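Local coordinates for major capsid protein (Paramecium bursaria Chlorella virus 1, PDB 5TIP) that self-assembles as trimers into the large icosahedral capsid of the virus, forming its main structural shell, at residues Y128-T132 and D133-N137; S180-Q183 and G184-Y187; A276-I280 and P281-S285; T302-N306 and E307-V311; T401-A404 and N405-L409. All blocks are in the same frame, centred on the assembly; numbering follows the deposited sequence.

Contact 1: residues Y128-T132 and D133-N137. With FUC (alpha-L-fucopyranose), chain F.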
# COMPACT_ATOMS: atom_id res chain seq x y z
N TYR A 128 4.92 -3.05 12.05
CA TYR A 128 4.33 -3.04 13.39
C TYR A 128 4.61 -4.34 14.13
O TYR A 128 4.79 -4.33 15.35
CB TYR A 128 2.83 -2.78 13.31
CG TYR A 128 2.11 -2.87 14.64
CD1 TYR A 128 2.12 -1.81 15.53
CD2 TYR A 128 1.40 -4.01 14.99
CE1 TYR A 128 1.46 -1.88 16.74
CE2 TYR A 128 0.74 -4.09 16.20
CZ TYR A 128 0.77 -3.03 17.07
OH TYR A 128 0.11 -3.11 18.28
N ARG A 129 4.65 -5.48 13.42
CA ARG A 129 4.97 -6.73 14.09
C ARG A 129 6.46 -6.82 14.42
O ARG A 129 6.83 -7.46 15.41
CB ARG A 129 4.55 -7.93 13.25
CG ARG A 129 4.66 -9.24 14.02
CD ARG A 129 4.00 -10.41 13.34
NE ARG A 129 4.07 -11.59 14.21
CZ ARG A 129 3.59 -12.79 13.89
NH1 ARG A 129 2.99 -12.98 12.72
NH2 ARG A 129 3.70 -13.79 14.75
N ARG A 130 7.32 -6.21 13.60
CA ARG A 130 8.72 -6.09 13.98
C ARG A 130 8.86 -5.33 15.29
O ARG A 130 9.74 -5.64 16.11
CB ARG A 130 9.52 -5.39 12.88
CG ARG A 130 9.64 -6.13 11.57
CD ARG A 130 10.40 -5.27 10.57
NE ARG A 130 11.79 -5.07 10.97
CZ ARG A 130 12.53 -4.04 10.60
NH1 ARG A 130 12.01 -3.09 9.83
NH2 ARG A 130 13.79 -3.93 11.01
N MET A 131 8.01 -4.33 15.50
CA MET A 131 8.10 -3.50 16.69
C MET A 131 7.50 -4.15 17.93
O MET A 131 7.75 -3.69 19.04
CB MET A 131 7.40 -2.16 16.45
CG MET A 131 8.04 -1.30 15.37
SD MET A 131 6.95 0.03 14.82
CE MET A 131 6.67 0.89 16.36
N THR A 132 6.71 -5.22 17.76
CA THR A 132 6.00 -5.81 18.89
C THR A 132 6.17 -7.32 19.00
O THR A 132 5.49 -7.94 19.83
CB THR A 132 4.50 -5.48 18.80
OG1 THR A 132 3.98 -5.95 17.55
CG2 THR A 132 4.26 -3.98 18.91
N ASP A 133 7.06 -7.93 18.22
CA ASP A 133 7.17 -9.38 18.23
C ASP A 133 8.52 -9.78 17.64
O ASP A 133 9.20 -8.99 16.99
CB ASP A 133 6.03 -10.03 17.45
CG ASP A 133 5.84 -11.49 17.79
OD1 ASP A 133 6.67 -12.04 18.55
OD2 ASP A 133 4.85 -12.09 17.31
N TRP A 134 8.89 -11.04 17.90
CA TRP A 134 10.03 -11.66 17.23
C TRP A 134 9.56 -12.25 15.90
O TRP A 134 8.61 -13.04 15.88
CB TRP A 134 10.65 -12.76 18.10
CG TRP A 134 11.46 -12.26 19.26
CD1 TRP A 134 12.77 -11.88 19.23
CD2 TRP A 134 11.02 -12.10 20.61
NE1 TRP A 134 13.17 -11.49 20.49
CE2 TRP A 134 12.12 -11.61 21.35
CE3 TRP A 134 9.81 -12.31 21.27
CZ2 TRP A 134 12.03 -11.34 22.71
CZ3 TRP A 134 9.73 -12.04 22.62
CH2 TRP A 134 10.84 -11.56 23.33
N VAL A 135 10.22 -11.87 14.81
CA VAL A 135 9.75 -12.25 13.48
C VAL A 135 10.88 -12.88 12.67
O VAL A 135 10.75 -13.06 11.45
CB VAL A 135 9.17 -11.04 12.73
CG1 VAL A 135 7.95 -10.51 13.46
CG2 VAL A 135 10.22 -9.96 12.57
N ASN A 136 11.99 -13.22 13.32
CA ASN A 136 13.16 -13.76 12.64
C ASN A 136 13.60 -15.10 13.22
O ASN A 136 14.79 -15.42 13.22
CB ASN A 136 14.31 -12.75 12.66
CG ASN A 136 13.99 -11.50 11.87
OD1 ASN A 136 13.66 -10.46 12.44
ND2 ASN A 136 14.06 -11.60 10.54
N ASN A 137 12.64 -15.89 13.72
CA ASN A 137 12.89 -17.26 14.18
C ASN A 137 13.88 -17.30 15.34
O ASN A 137 14.72 -18.20 15.42
CB ASN A 137 13.37 -18.14 13.02
CG ASN A 137 12.48 -18.03 11.80
OD1 ASN A 137 11.28 -17.79 11.90
ND2 ASN A 137 13.08 -18.20 10.62
C1 FUC F . 8.00 -22.48 13.63
C2 FUC F . 8.32 -23.89 14.11
C3 FUC F . 9.37 -24.49 13.18
C4 FUC F . 10.61 -23.60 13.18
C5 FUC F . 10.20 -22.18 12.80
C6 FUC F . 11.40 -21.24 12.83
O2 FUC F . 7.13 -24.68 14.10
O3 FUC F . 9.69 -25.82 13.58
O4 FUC F . 11.20 -23.63 14.48
O5 FUC F . 9.21 -21.71 13.71
O HOH W 1 12.60 -7.26 12.92

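Contact 2: residues S180-Q183 and G184-Y187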
# COMPACT_ATOMS: atom_id res chain seq x y z
N SER A 180 -0.27 -9.98 33.08
CA SER A 180 0.35 -10.86 34.06
C SER A 180 1.13 -11.98 33.39
O SER A 180 2.28 -12.25 33.75
CB SER A 180 -0.71 -11.43 35.00
OG SER A 180 -1.42 -10.39 35.65
N GLN A 181 0.52 -12.63 32.40
CA GLN A 181 1.12 -13.79 31.75
C GLN A 181 1.17 -13.53 30.25
O GLN A 181 0.14 -13.23 29.63
CB GLN A 181 0.31 -15.05 32.04
CG GLN A 181 0.01 -15.26 33.52
CD GLN A 181 -0.71 -16.56 33.80
OE1 GLN A 181 -1.12 -17.27 32.88
NE2 GLN A 181 -0.87 -16.89 35.08
N VAL A 182 2.36 -13.65 29.67
CA VAL A 182 2.58 -13.41 28.24
C VAL A 182 3.21 -14.66 27.65
O VAL A 182 4.31 -15.07 28.05
CB VAL A 182 3.46 -12.17 28.00
CG1 VAL A 182 3.66 -11.97 26.51
CG2 VAL A 182 2.84 -10.94 28.63
N GLN A 183 2.51 -15.26 26.68
CA GLN A 183 2.94 -16.52 26.08
C GLN A 183 4.30 -16.37 25.41
O GLN A 183 4.57 -15.41 24.69
CB GLN A 183 1.90 -17.01 25.07
CG GLN A 183 2.41 -18.10 24.14
CD GLN A 183 2.81 -19.36 24.89
OE1 GLN A 183 2.18 -19.73 25.88
NE2 GLN A 183 3.85 -20.02 24.41
N GLY A 184 5.17 -17.35 25.67
CA GLY A 184 6.51 -17.35 25.11
C GLY A 184 7.47 -16.39 25.76
O GLY A 184 8.64 -16.34 25.35
N VAL A 185 7.05 -15.64 26.78
CA VAL A 185 7.93 -14.70 27.47
C VAL A 185 8.12 -15.10 28.92
O VAL A 185 9.25 -15.37 29.35
CB VAL A 185 7.40 -13.26 27.33
CG1 VAL A 185 8.15 -12.32 28.26
CG2 VAL A 185 7.59 -12.77 25.90
N ASN A 186 7.03 -15.14 29.70
CA ASN A 186 7.09 -15.63 31.08
C ASN A 186 6.17 -16.82 31.35
O ASN A 186 6.24 -17.39 32.44
CB ASN A 186 6.80 -14.49 32.10
CG ASN A 186 5.36 -14.06 32.13
OD1 ASN A 186 4.64 -14.16 31.14
ND2 ASN A 186 4.92 -13.56 33.29
N TYR A 187 5.33 -17.23 30.38
CA TYR A 187 4.52 -18.44 30.53
C TYR A 187 4.56 -19.23 29.22
O TYR A 187 4.76 -18.67 28.14
CB TYR A 187 3.05 -18.14 30.88
CG TYR A 187 2.81 -17.96 32.37
CD1 TYR A 187 3.18 -16.80 33.00
CD2 TYR A 187 2.20 -18.95 33.14
CE1 TYR A 187 2.99 -16.62 34.36
CE2 TYR A 187 2.00 -18.76 34.51
CZ TYR A 187 2.39 -17.60 35.10
OH TYR A 187 2.18 -17.47 36.45

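Contact 3: residues A276-I280 and P281-S285. With BGC (beta-D-glucopyranose), chain E; GLA (alpha-D-galactopyranose), chain B.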
# COMPACT_ATOMS: atom_id res chain seq x y z
N ALA A 276 -11.01 -20.97 15.18
CA ALA A 276 -10.87 -22.28 15.78
C ALA A 276 -9.54 -22.93 15.39
O ALA A 276 -9.01 -22.69 14.31
CB ALA A 276 -12.03 -23.18 15.36
N LEU A 277 -9.01 -23.74 16.30
CA LEU A 277 -7.80 -24.50 16.02
C LEU A 277 -8.16 -25.77 15.26
O LEU A 277 -9.17 -26.41 15.53
CB LEU A 277 -7.07 -24.84 17.31
CG LEU A 277 -6.73 -23.69 18.26
CD1 LEU A 277 -6.01 -24.19 19.49
CD2 LEU A 277 -5.91 -22.63 17.54
N ALA A 278 -7.30 -26.13 14.30
CA ALA A 278 -7.55 -27.30 13.47
C ALA A 278 -6.22 -27.89 13.02
O ALA A 278 -5.18 -27.24 13.08
CB ALA A 278 -8.41 -26.95 12.25
N ASN A 279 -6.27 -29.14 12.57
CA ASN A 279 -5.09 -29.88 12.14
C ASN A 279 -4.75 -29.58 10.68
O ASN A 279 -4.61 -30.48 9.85
CB ASN A 279 -5.31 -31.37 12.38
CG ASN A 279 -4.03 -32.19 12.27
OD1 ASN A 279 -2.95 -31.67 11.99
ND2 ASN A 279 -4.16 -33.49 12.53
N ILE A 280 -4.64 -28.30 10.35
CA ILE A 280 -4.15 -27.85 9.05
C ILE A 280 -2.98 -26.91 9.32
O ILE A 280 -2.95 -26.26 10.38
CB ILE A 280 -5.26 -27.17 8.23
CG1 ILE A 280 -5.88 -26.01 9.01
CG2 ILE A 280 -6.32 -28.18 7.82
CD1 ILE A 280 -6.98 -25.29 8.26
N PRO A 281 -2.00 -26.81 8.41
CA PRO A 281 -0.78 -26.03 8.70
C PRO A 281 -1.05 -24.61 9.17
O PRO A 281 -1.71 -23.83 8.48
CB PRO A 281 -0.03 -26.05 7.37
CG PRO A 281 -0.48 -27.30 6.71
CD PRO A 281 -1.92 -27.47 7.10
N GLY A 282 -0.53 -24.27 10.35
CA GLY A 282 -0.70 -22.95 10.91
C GLY A 282 -1.87 -22.77 11.84
O GLY A 282 -2.01 -21.70 12.44
N ALA A 283 -2.72 -23.79 12.00
CA ALA A 283 -3.94 -23.67 12.79
C ALA A 283 -3.88 -24.38 14.13
O ALA A 283 -4.80 -24.20 14.94
CB ALA A 283 -5.14 -24.20 11.99
N CYS A 284 -2.85 -25.18 14.39
CA CYS A 284 -2.68 -25.80 15.70
C CYS A 284 -1.22 -26.19 15.87
O CYS A 284 -0.43 -26.16 14.93
CB CYS A 284 -3.59 -27.03 15.87
SG CYS A 284 -2.99 -28.52 15.04
N SER A 285 -0.87 -26.56 17.10
CA SER A 285 0.50 -26.91 17.42
C SER A 285 0.88 -28.22 16.72
O SER A 285 0.20 -29.23 16.88
CB SER A 285 0.68 -27.04 18.93
OG SER A 285 2.03 -27.35 19.26
C2 BGC E . -3.42 -35.69 12.74
C3 BGC E . -2.47 -36.79 12.28
C4 BGC E . -2.38 -36.75 10.76
C5 BGC E . -2.04 -35.35 10.26
C6 BGC E . -2.05 -35.32 8.73
C1 BGC E . -3.03 -34.33 12.18
O2 BGC E . -3.42 -35.64 14.17
O3 BGC E . -3.00 -38.06 12.65
O4 BGC E . -1.39 -37.68 10.31
O5 BGC E . -2.97 -34.39 10.76
O6 BGC E . -1.77 -34.00 8.27
C1 GLA B . 6.93 -25.55 15.22
C2 GLA B . 5.69 -26.32 14.76
C3 GLA B . 4.45 -25.44 14.83
C4 GLA B . 4.33 -24.81 16.21
C5 GLA B . 5.63 -24.12 16.60
C6 GLA B . 5.54 -23.56 18.02
O2 GLA B . 5.88 -26.78 13.42
O3 GLA B . 3.29 -26.23 14.57
O4 GLA B . 4.02 -25.81 17.18
O5 GLA B . 6.72 -25.04 16.53
O6 GLA B . 4.32 -22.82 18.16

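Contact 4: residues T302-N306 and E307-V311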
# COMPACT_ATOMS: atom_id res chain seq x y z
N THR A 302 -1.03 -17.50 14.97
CA THR A 302 -2.36 -17.59 15.57
C THR A 302 -3.44 -17.10 14.61
O THR A 302 -4.54 -17.67 14.56
CB THR A 302 -2.39 -16.80 16.87
OG1 THR A 302 -1.47 -17.37 17.81
CG2 THR A 302 -3.78 -16.81 17.49
N GLY A 303 -3.15 -16.05 13.85
CA GLY A 303 -4.13 -15.54 12.91
C GLY A 303 -4.28 -16.43 11.69
O GLY A 303 -3.46 -17.30 11.40
N THR A 304 -5.38 -16.22 10.97
CA THR A 304 -5.64 -16.96 9.74
C THR A 304 -6.60 -16.16 8.88
O THR A 304 -7.31 -15.27 9.36
CB THR A 304 -6.23 -18.35 10.03
OG1 THR A 304 -6.30 -19.10 8.82
CG2 THR A 304 -7.63 -18.22 10.61
N TYR A 305 -6.61 -16.49 7.59
CA TYR A 305 -7.57 -15.93 6.65
C TYR A 305 -8.64 -16.93 6.26
O TYR A 305 -9.51 -16.61 5.44
CB TYR A 305 -6.85 -15.42 5.39
CG TYR A 305 -5.94 -14.24 5.66
CD1 TYR A 305 -6.46 -12.99 5.97
CD2 TYR A 305 -4.56 -14.38 5.59
CE1 TYR A 305 -5.63 -11.91 6.21
CE2 TYR A 305 -3.72 -13.30 5.83
CZ TYR A 305 -4.27 -12.07 6.14
OH TYR A 305 -3.45 -10.99 6.39
N ASN A 306 -8.61 -18.13 6.83
CA ASN A 306 -9.54 -19.19 6.47
C ASN A 306 -10.89 -18.92 7.12
O ASN A 306 -11.02 -19.00 8.35
CB ASN A 306 -8.99 -20.54 6.90
CG ASN A 306 -9.67 -21.70 6.20
OD1 ASN A 306 -10.79 -21.57 5.72
ND2 ASN A 306 -8.99 -22.83 6.13
N GLU A 307 -11.88 -18.57 6.30
CA GLU A 307 -13.22 -18.32 6.83
C GLU A 307 -13.83 -19.59 7.43
O GLU A 307 -14.68 -19.50 8.33
CB GLU A 307 -14.11 -17.76 5.72
CG GLU A 307 -15.59 -17.67 6.07
CD GLU A 307 -15.87 -16.77 7.26
OE1 GLU A 307 -15.08 -15.84 7.51
OE2 GLU A 307 -16.89 -17.00 7.94
N GLN A 308 -13.41 -20.76 6.95
CA GLN A 308 -13.95 -22.02 7.47
C GLN A 308 -13.71 -22.17 8.96
O GLN A 308 -14.46 -22.90 9.62
CB GLN A 308 -13.33 -23.20 6.71
CG GLN A 308 -14.01 -24.53 6.96
CD GLN A 308 -15.34 -24.63 6.23
OE1 GLN A 308 -15.38 -24.75 5.01
NE2 GLN A 308 -16.43 -24.57 6.98
N LEU A 309 -12.70 -21.51 9.51
CA LEU A 309 -12.39 -21.59 10.93
C LEU A 309 -13.03 -20.48 11.76
O LEU A 309 -12.86 -20.46 12.98
CB LEU A 309 -10.87 -21.57 11.14
CG LEU A 309 -10.08 -22.68 10.45
CD1 LEU A 309 -8.59 -22.54 10.73
CD2 LEU A 309 -10.58 -24.05 10.89
N ALA A 310 -13.76 -19.55 11.12
CA ALA A 310 -14.51 -18.55 11.86
C ALA A 310 -15.84 -19.13 12.32
O ALA A 310 -16.33 -20.13 11.79
CB ALA A 310 -14.74 -17.31 11.00
N VAL A 311 -16.43 -18.50 13.34
CA VAL A 311 -17.56 -19.12 14.03
C VAL A 311 -18.89 -18.48 13.63
O VAL A 311 -19.94 -19.13 13.66
CB VAL A 311 -17.35 -19.07 15.55
CG1 VAL A 311 -17.43 -17.64 16.07
CG2 VAL A 311 -18.34 -19.98 16.27

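Contact 5: residues T401-A404 and N405-L409. With BGC (beta-D-glucopyranose), chain H.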
# COMPACT_ATOMS: atom_id res chain seq x y z
N THR A 401 -21.92 -23.31 6.41
CA THR A 401 -22.55 -23.01 7.69
C THR A 401 -22.00 -23.86 8.83
O THR A 401 -22.64 -23.95 9.88
CB THR A 401 -24.06 -23.18 7.59
OG1 THR A 401 -24.37 -24.53 7.22
CG2 THR A 401 -24.63 -22.24 6.54
N VAL A 402 -20.84 -24.49 8.64
CA VAL A 402 -20.23 -25.32 9.68
C VAL A 402 -18.78 -24.90 9.88
O VAL A 402 -18.15 -24.29 9.01
CB VAL A 402 -20.31 -26.82 9.34
CG1 VAL A 402 -21.75 -27.30 9.40
CG2 VAL A 402 -19.72 -27.09 7.97
N THR A 403 -18.26 -25.23 11.06
CA THR A 403 -16.87 -24.96 11.40
C THR A 403 -16.37 -26.08 12.31
O THR A 403 -17.11 -27.00 12.65
CB THR A 403 -16.71 -23.59 12.06
OG1 THR A 403 -15.32 -23.34 12.32
CG2 THR A 403 -17.48 -23.53 13.37
N ALA A 404 -15.10 -25.99 12.68
CA ALA A 404 -14.48 -27.02 13.51
C ALA A 404 -15.11 -27.05 14.90
O ALA A 404 -15.57 -26.03 15.42
CB ALA A 404 -12.98 -26.79 13.63
N ASN A 405 -15.13 -28.25 15.50
CA ASN A 405 -15.72 -28.41 16.82
C ASN A 405 -14.96 -27.65 17.89
O ASN A 405 -15.49 -27.42 18.98
CB ASN A 405 -15.80 -29.88 17.20
CG ASN A 405 -14.44 -30.47 17.53
OD1 ASN A 405 -13.43 -30.12 16.93
ND2 ASN A 405 -14.42 -31.35 18.52
N THR A 406 -13.71 -27.25 17.61
CA THR A 406 -12.94 -26.48 18.58
C THR A 406 -13.38 -25.03 18.65
O THR A 406 -12.86 -24.28 19.49
CB THR A 406 -11.45 -26.53 18.22
OG1 THR A 406 -11.26 -26.03 16.90
CG2 THR A 406 -10.93 -27.96 18.30
N ALA A 407 -14.33 -24.61 17.81
CA ALA A 407 -14.82 -23.24 17.82
C ALA A 407 -15.65 -22.92 19.05
O ALA A 407 -15.92 -21.74 19.31
CB ALA A 407 -15.64 -22.97 16.56
N THR A 408 -16.06 -23.93 19.82
CA THR A 408 -16.84 -23.70 21.03
C THR A 408 -16.04 -22.99 22.11
O THR A 408 -16.64 -22.54 23.10
CB THR A 408 -17.39 -25.02 21.56
OG1 THR A 408 -16.31 -25.94 21.77
CG2 THR A 408 -18.38 -25.62 20.58
N LEU A 409 -14.72 -22.88 21.96
CA LEU A 409 -13.91 -22.16 22.93
C LEU A 409 -13.92 -20.66 22.70
O LEU A 409 -13.43 -19.91 23.55
CB LEU A 409 -12.47 -22.67 22.90
CG LEU A 409 -12.24 -24.14 23.26
CD1 LEU A 409 -10.75 -24.45 23.31
CD2 LEU A 409 -12.90 -24.47 24.59
C2 BGC H . -13.21 -32.03 20.41
C3 BGC H . -12.01 -32.80 20.94
C4 BGC H . -11.72 -34.01 20.06
C5 BGC H . -11.71 -33.64 18.59
C6 BGC H . -11.53 -34.88 17.73
C1 BGC H . -13.08 -31.77 18.90
O2 BGC H . -13.32 -30.78 21.10
O3 BGC H . -12.26 -33.30 22.26
O4 BGC H . -10.45 -34.56 20.42
O5 BGC H . -12.91 -32.98 18.20
O6 BGC H . -12.64 -35.77 17.93

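Contact 1: residues Y128-T132 and D133-N137
The guanidinium of R129 meets the carboxylate of D133 at its edge, close to its own plane, and the two flat groups are turned 30° from each other. The grip is side-on. NE and NH2 of R129 both bond to a single oxygen of D133, with NE 3.2 Å and NH2 3.3 Å from OD2. Both nitrogens come to OD2 from the same face of the carboxylate, about 35° out of its plane. This is a salt bridge with bent bonds (153° at the NE hydrogen). R129 can make it because its chain is extended from CG to NE and runs alongside D133, pointing the same way. NH2 also bonds to G300 O, and the D133 carboxylate is held by T84 OG1 and Y86 N.

The pair links the last part of helix 122-132 to the segment leading to strand 143-149, probably within the first of the two jelly rolls known in this capsid protein family. T132 OG1 sits above one face of the Y128 ring, toward its rim, and gives its hydrogen to Y128 O at 2.8 Å.

V135 lies against both arginines, one methyl to each. Its CG1 is 3.6 Å from R129 CG, and the two side chains slide past each other in opposite directions. Its CG2 is 4.0 Å from R130 CG, where the side chains cross at about a right angle. The R130 chain bends at chi3, and its NE gives a hydrogen to a water at the guanidinium edge. That water bonds weakly to N136 OD1. R130 NH1 bonds to T346 O of the second subunit. N137 belongs to a glycan pocket, and its CG is 3.5 Å from C6 of a fucose.

Contact 2: residues S180-Q183 and G184-Y187
The carbonyl oxygen of V182 is gripped by the backbone N of the residues that follow. It accepts from V185 N at 3.1 Å and from N186 N at 3.2 Å, and weakly from Y187 N. The N186 donor lies in the carbonyl plane, while the V185 donor stands above it. The V185 bond closes a type II beta turn from V182 to V185. G184 takes its third position with a positive phi, which favours glycine. G184 N bonds to Y187 O, and the backbones of Q183 and Y187 form a single beta bridge.

The N186 side chain clips onto the preceding backbone, S180 to V182, with both ends of its amide. OD1 takes the hydrogen of V182 N at 2.8 Å, nearly straight at 171°. ND2 gives one to S180 O at 3.0 Å, in the plane of both groups. Chi1 of 72° sets CG between the backbone N and the carbonyl carbon and turns the amide to the backbone of S180 and V182.

Next to this clip, the Q181 amide stacks on one face of the Y187 ring, with planes 13° apart. CD lies over the ring centre, and Q181 CG makes a CH-pi contact 3.6 Å from the centroid. V182 and V185 lie side by side, with V182 CG1 4.0 Å from V185 CB.

Q183 bonds through its amide to G189 N and T83 O. The tight turn joins strand 172-178 to strand 187-188, and its two valines rest on P87 of helix 87-91.

Contact 3: residues A276-I280 and P281-S285
The backbone doubles back in a type II beta turn from I280 to A283, closed by A283 N bonding to I280 O at 3.0 Å. The small side chain of A283 points toward 276-280. Its CB sits 3.6 Å from I280 CG1. Chi1 of 56° places CG1 of I280 between its backbone N and carbonyl carbon, on the side of A283. The same methyl of A283 touches A278 O and faces A278 CB at 4.3 Å. C284 also packs against A278: its SG lies 3.2 Å from A278 O. L277 reaches A283 O with CB and CD2.

The CB of N279 points away from 281-285. Its ND2 is covalently bonded to C1 of a beta-D-glucopyranose, and its OD1 accepts from G288 N. Beyond the turn, S285 OG comes within 3.3 Å of O4 of an alpha-D-galactopyranose, a sugar hydrogen-bonded to G82 O and G286 N.

G282 takes the third position of the turn with phi 94°, a backbone shape that leaves no room for a CB beside the carbonyl before it. Further back, A278 N reaches A283 O at 3.2 Å, from well above the carbonyl plane. N279 is the centre of an inverse gamma turn, which bends the chain just before the beta turn. The whole lies between strands 257-266 and 312-319. It is a glycosylated surface loop of the capsid protein, with N279 a proven N-linked site.

Contact 4: residues T302-N306 and E307-V311
N306 and L309 make this contact, and E307 is buried in it by being next to N306. N306 forms an Asx turn at the entry to the 3-10 segment 307-309, in the loop before strand 312-319. It holds the first turn of that segment with two oxygens. Its side-chain OD1 accepts from Q308 N at 3.0 Å, with the donor above the amide plane and an angle of 144° at the hydrogen. Its backbone O accepts from L309 N at 3.2 Å. CG of N306 is anti to its backbone N (chi1 -163°), and this brings OD1 to Q308. OD1 also lies 3.2 Å from Q308 CB, and the two side chains run side by side.

L309 points back toward the preceding residues. Its CG is 4.3 Å from N306 CB, and its CD1 is 4.4 Å from T304 CG2. E307 CB points away, and its OE2 forms a salt bridge with K383 NZ, while Q308 NE2 bonds to T399 O. Y305 meets Y126 of the third subunit edge-to-face. T304 makes an ST turn just before the Asx turn: its OG1 accepts from N306 N at 3.2 Å, nearly straight at 167°.

Contact 5: residues T401-A404 and N405-L409
Chi1 of -177° sets OG1 of T403 anti to its own backbone N, which leaves CG2 between that N and the carbonyl carbon. From there CG2 reaches the CB of A407, 3.7 Å away, and the two methyls meet. OG1 bonds instead to Q308 O. A407 is brought back by a backbone bond, A407 N to A404 O, 3.0 Å long and 161° at the hydrogen. The donor stands above the carbonyl plane. A407 CB also lies 3.3 Å from A404 O.

The chain here passes from strand 402-404, which runs parallel to strand 376-387, straight into the 3-10 segment 405-409. As in other capsid proteins of this family, this region probably belongs to the second of two jelly rolls. A407 also rests on C385 of strand 376-387. T406 OG1 is 3.8 Å from A404 CB and bonds to L277 O. T408 OG1 gives its hydrogen to N405 O, 3.3 Å away.

N405 begins the 3-10 segment and is a proven N-linked glycosylation site. Its CB points away from the strand. Its ND2 carries C1 of a beta-D-glucopyranose by a covalent bond of 1.5 Å.

In the fold
Contacts 3, 4 and 5 form one cluster in the C-terminal family region. Centres of contacts 3 and 4, and of 4 and 5, are about 10 Å apart; those of 3 and 5 are about 12 Å apart. A276 N lies 2.9 Å from L309 O, joining contacts 3 and 4. Q308 O lies 2.9 Å from T403 OG1, joining contacts 4 and 5. Contacts 1 and 2 belong to the N-terminal region, with centres about 16 Å apart, and touch where W134 CZ3 meets V185 CG2 at 4.0 Å. Contacts 3 and 5 each carry a glycosylated asparagine. N137 of contact 1 and C284 and S285 of contact 3 line one glycan pocket, although these contacts' centres are about 21 Å apart.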